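Local coordinates for protein galactitol 1-phosphate 5-dehydrogenase (Escherichia coli, PDB 4UEJ) that oxidises galactitol 1-phosphate to D-tagatose 6-phosphate with NAD(+), as a zinc-containing alcohol dehydrogenase that forms homodimers, at residues 26-31 with 63-68; 33-38 with 115-120; 165-170 with 189-194. All blocks are in the same frame, centred on the assembly; numbering follows the deposited sequence.

Contact 1: residues 26-31 with 63-68; sequences DEVRVK and GYIDAV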
loop_
_atom_site.group_PDB
_atom_site.type_symbol
_atom_site.label_atom_id
_atom_site.label_comp_id
_atom_site.label_asym_id
_atom_site.label_seq_id
_atom_site.Cartn_x
_atom_site.Cartn_y
_atom_site.Cartn_z
ATOM N N ASP A 26 -30.306 -13.192 23.345
ATOM C CA ASP A 26 -29.973 -12.423 22.154
ATOM C C ASP A 26 -29.601 -13.305 20.962
ATOM O O ASP A 26 -28.996 -12.832 19.995
ATOM C CB ASP A 26 -28.839 -11.426 22.464
ATOM C CG ASP A 26 -27.509 -12.106 22.792
ATOM O OD1 ASP A 26 -27.493 -13.303 23.151
ATOM O OD2 ASP A 26 -26.465 -11.425 22.701
ATOM N N GLU A 27 -29.981 -14.576 21.019
ATOM C CA GLU A 27 -29.724 -15.477 19.899
ATOM C C GLU A 27 -30.963 -15.724 19.045
ATOM O O GLU A 27 -32.088 -15.497 19.481
ATOM C CB GLU A 27 -29.181 -16.815 20.401
ATOM C CG GLU A 27 -27.788 -16.723 20.950
ATOM C CD GLU A 27 -27.284 -18.044 21.491
ATOM O OE1 GLU A 27 -28.112 -18.902 21.870
ATOM O OE2 GLU A 27 -26.054 -18.231 21.521
ATOM N N VAL A 28 -30.737 -16.181 17.817
ATOM C CA VAL A 28 -31.814 -16.651 16.952
ATOM C C VAL A 28 -31.424 -17.994 16.354
ATOM O O VAL A 28 -30.241 -18.337 16.307
ATOM C CB VAL A 28 -32.111 -15.670 15.797
ATOM C CG1 VAL A 28 -32.480 -14.299 16.333
ATOM C CG2 VAL A 28 -30.906 -15.571 14.876
ATOM N N ARG A 29 -32.408 -18.754 15.889
ATOM C CA ARG A 29 -32.101 -19.957 15.132
ATOM C C ARG A 29 -32.544 -19.765 13.697
ATOM O O ARG A 29 -33.646 -19.287 13.434
ATOM C CB ARG A 29 -32.774 -21.205 15.724
ATOM C CG ARG A 29 -32.397 -22.477 14.978
ATOM C CD ARG A 29 -32.705 -23.750 15.763
ATOM N NE ARG A 29 -34.115 -23.861 16.113
ATOM C CZ ARG A 29 -34.567 -23.963 17.356
ATOM N NH1 ARG A 29 -33.714 -23.971 18.372
ATOM N NH2 ARG A 29 -35.872 -24.060 17.583
ATOM N N VAL A 30 -31.673 -20.138 12.776
ATOM C CA VAL A 30 -31.974 -20.001 11.361
ATOM C C VAL A 30 -32.128 -21.357 10.686
ATOM O O VAL A 30 -31.270 -22.222 10.805
ATOM C CB VAL A 30 -30.873 -19.209 10.631
ATOM C CG1 VAL A 30 -31.236 -19.029 9.172
ATOM C CG2 VAL A 30 -30.655 -17.858 11.306
ATOM N N LYS A 31 -33.226 -21.537 9.963
ATOM C CA LYS A 31 -33.356 -22.691 9.096
ATOM C C LYS A 31 -32.727 -22.321 7.762
ATOM O O LYS A 31 -33.209 -21.425 7.066
ATOM C CB LYS A 31 -34.818 -23.091 8.932
ATOM C CG LYS A 31 -35.019 -24.307 8.068
ATOM C CD LYS A 31 -36.502 -24.670 7.991
ATOM C CE LYS A 31 -36.792 -25.586 6.814
ATOM N NZ LYS A 31 -38.244 -25.937 6.736
ATOM N N GLY A 63 -31.498 -17.918 4.999
ATOM C CA GLY A 63 -32.534 -18.819 5.456
ATOM C C GLY A 63 -33.606 -18.036 6.167
ATOM O O GLY A 63 -33.686 -16.813 6.038
ATOM N N TYR A 64 -34.445 -18.750 6.909
ATOM C CA TYR A 64 -35.546 -18.125 7.615
ATOM C C TYR A 64 -35.376 -18.289 9.108
ATOM O O TYR A 64 -34.913 -19.333 9.577
ATOM C CB TYR A 64 -36.879 -18.721 7.170
ATOM C CG TYR A 64 -37.164 -18.493 5.709
ATOM C CD1 TYR A 64 -37.770 -17.319 5.276
ATOM C CD2 TYR A 64 -36.823 -19.445 4.762
ATOM C CE1 TYR A 64 -38.032 -17.104 3.936
ATOM C CE2 TYR A 64 -37.082 -19.238 3.417
ATOM C CZ TYR A 64 -37.684 -18.064 3.014
ATOM O OH TYR A 64 -37.938 -17.855 1.682
ATOM N N ILE A 65 -35.753 -17.257 9.852
ATOM C CA ILE A 65 -35.749 -17.352 11.302
ATOM C C ILE A 65 -36.718 -18.450 11.740
ATOM O O ILE A 65 -37.905 -18.427 11.398
ATOM C CB ILE A 65 -36.134 -16.020 11.971
ATOM C CG1 ILE A 65 -35.121 -14.924 11.620
ATOM C CG2 ILE A 65 -36.245 -16.207 13.486
ATOM C CD1 ILE A 65 -33.704 -15.227 12.044
ATOM N N ASP A 66 -36.189 -19.422 12.474
ATOM C CA ASP A 66 -36.970 -20.552 12.964
ATOM C C ASP A 66 -37.488 -20.262 14.362
ATOM O O ASP A 66 -38.583 -20.693 14.739
ATOM C CB ASP A 66 -36.122 -21.827 12.966
ATOM C CG ASP A 66 -36.870 -23.020 13.511
ATOM O OD1 ASP A 66 -37.789 -23.511 12.821
ATOM O OD2 ASP A 66 -36.537 -23.469 14.626
ATOM N N ALA A 67 -36.686 -19.527 15.127
ATOM C CA ALA A 67 -37.018 -19.165 16.501
ATOM C C ALA A 67 -36.120 -18.016 16.962
ATOM O O ALA A 67 -35.039 -17.807 16.405
ATOM C CB ALA A 67 -36.866 -20.363 17.423
ATOM N N VAL A 68 -36.569 -17.268 17.969
ATOM C CA VAL A 68 -35.761 -16.177 18.509
ATOM C C VAL A 68 -35.673 -16.225 20.031
ATOM O O VAL A 68 -36.569 -16.728 20.701
ATOM C CB VAL A 68 -36.308 -14.786 18.093
ATOM C CG1 VAL A 68 -36.309 -14.637 16.586
ATOM C CG2 VAL A 68 -37.703 -14.553 18.656
#
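Arg29 sits opposite both Asp66 and Ala67, a classic beta bulge in the antiparallel pairing of strands 27-36 and 60-68 of the GroES-like domain. Its N donates to Ala67 O at 2.8 Å, while its O takes the N-H of Asp66 at 2.7 Å and, weakly, that of Ala67. Past the bulge, Lys31 and Tyr64 form a hydrogen-bonded pair, their N and O atoms bonded both ways. The buried face is apolar. Ile65 CD1 rests against both Val28 CG2, at 4.0 Å, and Val30 CG2, at 4.1 Å; Val81 of strand 80-83 packs on Val30 and Ile65, and Val128 of strand 128-130 on both valines. The face of Arg29, Lys31, Tyr64 and Ala67 is more polar and more open to solvent: the extended chain of Lys31 leads away from strand 60-68, and Tyr64 is exposed, though its side chain touches Ala80 and Ile137. The Arg29 chain, bent at chi3 (58°), brings its guanidinium alongside Asp66, with Ala67 CB over one face; NH1 turns to Pro20 O. The salt bridge is side-on and converges on one oxygen, Arg29 NE reaching Asp66 OD2 at 2.9 Å and Arg29 NH2 the same OD2 at 3.1 Å, with guanidinium and carboxylate planes 47° apart.

Contact 2: residues 33-38 with 115-120; sequences ASSGLC and GGFAEY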
loop_
_atom_site.group_PDB
_atom_site.type_symbol
_atom_site.label_atom_id
_atom_site.label_comp_id
_atom_site.label_asym_id
_atom_site.label_seq_id
_atom_site.Cartn_x
_atom_site.Cartn_y
_atom_site.Cartn_z
ATOM N N ALA A 33 -31.502 -22.040 4.032
ATOM C CA ALA A 33 -32.137 -22.261 2.729
ATOM C C ALA A 33 -31.124 -22.397 1.601
ATOM O O ALA A 33 -31.339 -23.141 0.645
ATOM C CB ALA A 33 -33.104 -21.128 2.414
ATOM N N SER A 34 -30.020 -21.669 1.719
ATOM C CA SER A 34 -29.021 -21.602 0.660
ATOM C C SER A 34 -27.688 -21.223 1.278
ATOM O O SER A 34 -27.608 -20.255 2.028
ATOM C CB SER A 34 -29.424 -20.584 -0.399
ATOM O OG SER A 34 -28.450 -20.491 -1.429
ATOM N N SER A 35 -26.647 -21.985 0.969
ATOM C CA SER A 35 -25.373 -21.835 1.659
ATOM C C SER A 35 -24.214 -22.108 0.702
ATOM O O SER A 35 -24.081 -23.216 0.180
ATOM C CB SER A 35 -25.323 -22.776 2.873
ATOM O OG SER A 35 -24.170 -22.550 3.673
ATOM N N GLY A 36 -23.390 -21.093 0.453
ATOM C CA GLY A 36 -22.392 -21.181 -0.601
ATOM C C GLY A 36 -21.016 -21.556 -0.116
ATOM O O GLY A 36 -20.652 -21.223 1.013
ATOM N N LEU A 37 -20.249 -22.240 -0.966
ATOM C CA LEU A 37 -18.838 -22.521 -0.691
ATOM C C LEU A 37 -17.934 -21.387 -1.174
ATOM O O LEU A 37 -17.964 -21.034 -2.348
ATOM C CB LEU A 37 -18.417 -23.825 -1.366
ATOM C CG LEU A 37 -16.986 -24.322 -1.153
ATOM C CD1 LEU A 37 -16.854 -24.950 0.221
ATOM C CD2 LEU A 37 -16.582 -25.307 -2.240
ATOM N N CYS A 38 -17.125 -20.837 -0.267
ATOM C CA CYS A 38 -16.182 -19.761 -0.577
ATOM C C CYS A 38 -14.833 -20.313 -1.056
ATOM O O CYS A 38 -14.426 -21.406 -0.662
ATOM C CB CYS A 38 -15.985 -18.870 0.663
ATOM S SG CYS A 38 -14.996 -17.350 0.438
ATOM N N GLY A 115 -20.362 -23.526 11.137
ATOM C CA GLY A 115 -21.117 -22.622 10.294
ATOM C C GLY A 115 -22.292 -23.236 9.557
ATOM O O GLY A 115 -22.899 -24.205 10.001
ATOM N N GLY A 116 -22.581 -22.669 8.392
ATOM C CA GLY A 116 -23.865 -22.847 7.740
ATOM C C GLY A 116 -24.064 -23.983 6.748
ATOM O O GLY A 116 -25.076 -24.008 6.053
ATOM N N PHE A 117 -23.119 -24.916 6.672
ATOM C CA PHE A 117 -23.357 -26.148 5.918
ATOM C C PHE A 117 -24.141 -27.101 6.804
ATOM O O PHE A 117 -23.659 -28.176 7.181
ATOM C CB PHE A 117 -22.044 -26.780 5.442
ATOM C CG PHE A 117 -21.297 -25.928 4.460
ATOM C CD1 PHE A 117 -21.972 -25.000 3.684
ATOM C CD2 PHE A 117 -19.920 -26.039 4.318
ATOM C CE1 PHE A 117 -21.278 -24.193 2.789
ATOM C CE2 PHE A 117 -19.227 -25.240 3.421
ATOM C CZ PHE A 117 -19.903 -24.322 2.652
ATOM N N ALA A 118 -25.363 -26.684 7.127
ATOM C CA ALA A 118 -26.210 -27.373 8.090
ATOM C C ALA A 118 -27.669 -27.008 7.858
ATOM O O ALA A 118 -27.952 -26.004 7.227
ATOM C CB ALA A 118 -25.789 -27.015 9.510
ATOM N N GLU A 119 -28.599 -27.815 8.366
ATOM C CA GLU A 119 -30.016 -27.502 8.215
ATOM C C GLU A 119 -30.449 -26.351 9.108
ATOM O O GLU A 119 -31.291 -25.538 8.725
ATOM C CB GLU A 119 -30.879 -28.722 8.517
ATOM C CG GLU A 119 -30.788 -29.810 7.494
ATOM C CD GLU A 119 -31.724 -30.949 7.822
ATOM O OE1 GLU A 119 -32.951 -30.771 7.666
ATOM O OE2 GLU A 119 -31.233 -32.011 8.259
ATOM N N TYR A 120 -29.877 -26.299 10.306
ATOM C CA TYR A 120 -30.163 -25.231 11.251
ATOM C C TYR A 120 -28.893 -24.727 11.905
ATOM O O TYR A 120 -27.919 -25.465 12.050
ATOM C CB TYR A 120 -31.121 -25.697 12.351
ATOM C CG TYR A 120 -32.478 -26.141 11.869
ATOM C CD1 TYR A 120 -32.681 -27.438 11.422
ATOM C CD2 TYR A 120 -33.568 -25.276 11.894
ATOM C CE1 TYR A 120 -33.927 -27.862 10.993
ATOM C CE2 TYR A 120 -34.828 -25.699 11.464
ATOM C CZ TYR A 120 -34.997 -26.993 11.017
ATOM O OH TYR A 120 -36.236 -27.430 10.587
#
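Ser35 and Leu37 reach the Phe117 ring from strand 27-36 and the residues that follow it, in the catalytic domain of this zinc-dependent dehydrogenase. The chain turns a corner at Ala33, and Ala33 and Ser34 both face Ser62 in a classic beta bulge. Ser35 is the first residue to meet the loop: its OG, turned anti to the backbone N (chi1 -173°), comes within 2.9 Å of Gly116 O, a weak hydrogen bond at most. The same OG lies at the rim of the Phe117 ring, 3.3 Å from CD1. Phe117 is the centre of an inverse gamma turn, and its ring extends from there along residues 35-37. Gly36 adds its carbonyl, whose O approaches Phe117 CE1 at 3.5 Å near the ring plane, so the backbone runs past the edge of the aromatic. At Leu37 the contact becomes apolar, with CD1 3.9 Å from Phe117 CZ and the CA of Leu37 near the same ring atom. Leu37 also packs on Leu42 and Ile45 of helix 41-46, its O accepting from Lys341 NZ. Cys38, next in the chain, is a ligand of the zinc ion together with His59; by similarity this is the catalytic zinc, with Glu144 as a further ligand. Cys38 N is held by Asp41 OD2, at the turn into helix 41-46. Backbone bonds tie Ser35 to Leu344 and Gly36 to Glu60, placing the segment between strands 341-344 and 60-68, while the Phe117 ring touches Leu344 and meets Phe326 of helix 323-333 at about 55°.

Contact 3: residues 165-170 with 189-194; sequences IIIGAG and TAIDIS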
loop_
_atom_site.group_PDB
_atom_site.type_symbol
_atom_site.label_atom_id
_atom_site.label_comp_id
_atom_site.label_asym_id
_atom_site.label_seq_id
_atom_site.Cartn_x
_atom_site.Cartn_y
_atom_site.Cartn_z
ATOM N N ILE A 165 -9.869 -2.278 -12.356
ATOM C CA ILE A 165 -9.292 -3.507 -12.870
ATOM C C ILE A 165 -9.506 -4.574 -11.815
ATOM O O ILE A 165 -9.061 -4.419 -10.673
ATOM C CB ILE A 165 -7.792 -3.345 -13.182
ATOM C CG1 ILE A 165 -7.577 -2.194 -14.165
ATOM C CG2 ILE A 165 -7.198 -4.652 -13.707
ATOM C CD1 ILE A 165 -6.101 -1.945 -14.495
ATOM N N ILE A 166 -10.195 -5.647 -12.184
ATOM C CA ILE A 166 -10.426 -6.746 -11.271
ATOM C C ILE A 166 -9.559 -7.923 -11.668
ATOM O O ILE A 166 -9.685 -8.454 -12.762
ATOM C CB ILE A 166 -11.910 -7.200 -11.253
ATOM C CG1 ILE A 166 -12.845 -6.013 -10.976
ATOM C CG2 ILE A 166 -12.082 -8.341 -10.244
ATOM C CD1 ILE A 166 -12.584 -5.249 -9.645
ATOM N N ILE A 167 -8.659 -8.330 -10.782
ATOM C CA ILE A 167 -7.790 -9.450 -11.099
ATOM C C ILE A 167 -8.324 -10.669 -10.353
ATOM O O ILE A 167 -8.462 -10.661 -9.131
ATOM C CB ILE A 167 -6.317 -9.167 -10.722
ATOM C CG1 ILE A 167 -5.801 -7.932 -11.459
ATOM C CG2 ILE A 167 -5.444 -10.353 -11.071
ATOM C CD1 ILE A 167 -4.461 -7.421 -10.897
ATOM N N GLY A 168 -8.665 -11.708 -11.097
ATOM C CA GLY A 168 -9.279 -12.868 -10.485
ATOM C C GLY A 168 -10.747 -12.876 -10.840
ATOM O O GLY A 168 -11.471 -11.928 -10.530
ATOM N N ALA A 169 -11.173 -13.938 -11.514
ATOM C CA ALA A 169 -12.551 -14.050 -11.976
ATOM C C ALA A 169 -13.281 -15.183 -11.259
ATOM O O ALA A 169 -14.109 -15.883 -11.853
ATOM C CB ALA A 169 -12.588 -14.258 -13.490
ATOM N N GLY A 170 -12.961 -15.361 -9.981
ATOM C CA GLY A 170 -13.738 -16.222 -9.108
ATOM C C GLY A 170 -15.002 -15.481 -8.727
ATOM O O GLY A 170 -15.259 -14.394 -9.241
ATOM N N THR A 189 -12.024 -3.528 -16.287
ATOM C CA THR A 189 -11.191 -4.490 -16.993
ATOM C C THR A 189 -11.093 -5.740 -16.134
ATOM O O THR A 189 -10.928 -5.624 -14.925
ATOM C CB THR A 189 -9.782 -3.919 -17.251
ATOM O OG1 THR A 189 -9.877 -2.842 -18.194
ATOM C CG2 THR A 189 -8.845 -4.993 -17.786
ATOM N N ALA A 190 -11.192 -6.921 -16.731
ATOM C CA ALA A 190 -11.061 -8.140 -15.938
ATOM C C ALA A 190 -9.846 -8.947 -16.382
ATOM O O ALA A 190 -9.598 -9.080 -17.563
ATOM C CB ALA A 190 -12.334 -8.989 -16.039
ATOM N N ILE A 191 -9.099 -9.484 -15.421
ATOM C CA ILE A 191 -7.895 -10.244 -15.714
ATOM C C ILE A 191 -7.931 -11.599 -15.025
ATOM O O ILE A 191 -8.232 -11.677 -13.845
ATOM C CB ILE A 191 -6.629 -9.472 -15.269
ATOM C CG1 ILE A 191 -6.611 -8.069 -15.888
ATOM C CG2 ILE A 191 -5.382 -10.266 -15.618
ATOM C CD1 ILE A 191 -5.362 -7.230 -15.524
ATOM N N ASP A 192 -7.634 -12.671 -15.761
ATOM C CA ASP A 192 -7.659 -14.015 -15.181
ATOM C C ASP A 192 -6.773 -14.980 -15.959
ATOM O O ASP A 192 -6.491 -14.751 -17.135
ATOM C CB ASP A 192 -9.091 -14.557 -15.132
ATOM C CG ASP A 192 -9.240 -15.717 -14.161
ATOM O OD1 ASP A 192 -9.069 -15.501 -12.945
ATOM O OD2 ASP A 192 -9.528 -16.846 -14.605
ATOM N N ILE A 193 -6.335 -16.050 -15.295
ATOM C CA ILE A 193 -5.465 -17.051 -15.921
ATOM C C ILE A 193 -6.197 -17.911 -16.951
ATOM O O ILE A 193 -5.567 -18.471 -17.848
ATOM C CB ILE A 193 -4.818 -17.998 -14.877
ATOM C CG1 ILE A 193 -5.841 -19.004 -14.340
ATOM C CG2 ILE A 193 -4.176 -17.205 -13.743
ATOM C CD1 ILE A 193 -5.223 -20.183 -13.626
ATOM N N SER A 194 -7.516 -18.026 -16.818
ATOM C CA SER A 194 -8.326 -18.774 -17.777
ATOM C C SER A 194 -9.203 -17.819 -18.572
ATOM O O SER A 194 -9.345 -16.659 -18.201
ATOM C CB SER A 194 -9.194 -19.819 -17.072
ATOM O OG SER A 194 -8.407 -20.876 -16.556
#
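Ile191 CD1 reaches across to Ile165 CG2 at 3.6 Å and to Ile167 CG1 at 4.1 Å, lying against two isoleucines of the adjacent parallel strand. With CG1 of Ile191 anti to its carbonyl carbon (chi1 -54°) and the chain extended beyond it, the terminal methyl is carried to Ile165, while the Ile167 and Ile191 side chains run alongside each other in the same direction. Beneath them the backbones are laced together: Ile166 N donates to Thr189 O at 2.8 Å, Ile191 N to Ile166 O at 2.9 Å, and Gly168 N to Ile191 O at 2.8 Å, the last almost straight (179°). Just past the end of strand 163-167, the N-H of Ala169 goes to Asp192 OD1 at 3.0 Å, from above the carboxylate plane, and Ala169 CB rests 3.7 Å from Asp192 CG. The two strands and helix 171-182 form the beta-alpha-beta unit of a Rossmann fold. Gly168 and Gly170 fit the GxGxxG turn that, as in relatives, probably lines the NAD site, and Gly170 is the N-cap of the helix. Gly168 has a positive phi (106°), a conformation that a residue without a side chain takes easily. Asp192 OD2 accepts from Ser194 N in an Asx turn, which, with the Ala169 bond, helps to hold the carboxylate's rotation. Leu198 of helix 196-203 touches Asp192. On the face of Ile165, Ile167 and Ile191, Leu245 and Ile249 of helix 240-249 cover Ile191. Strand 231-235 borders the far side of strand 163-167, bonding Ile165 and Ile167 through Leu234, and Thr189 OG1 pairs with Gln208 NE2.

Overall arrangement
Contacts 1 and 2 share strand 27-36 and the GroES-like domain, with centres 14 Å apart. Their segments alternate along the chain, and they touch where Tyr120 packs on Lys31 and Asp66. The strand thus runs from the bulged, partly exposed pairing of contact 1 toward the zinc ligand Cys38, which lies just beyond it. Contact 3 follows later in the chain, in the six-stranded parallel sheet on the opposite side of the chain's centre; its centre is 37 Å from that of contact 1 and 27 Å from that of contact 2. The nearest atoms of contacts 2 and 3 are about 9 Å apart. In this family the active site lies in the cleft between the two domains, with Cys38 on the contact 2 side.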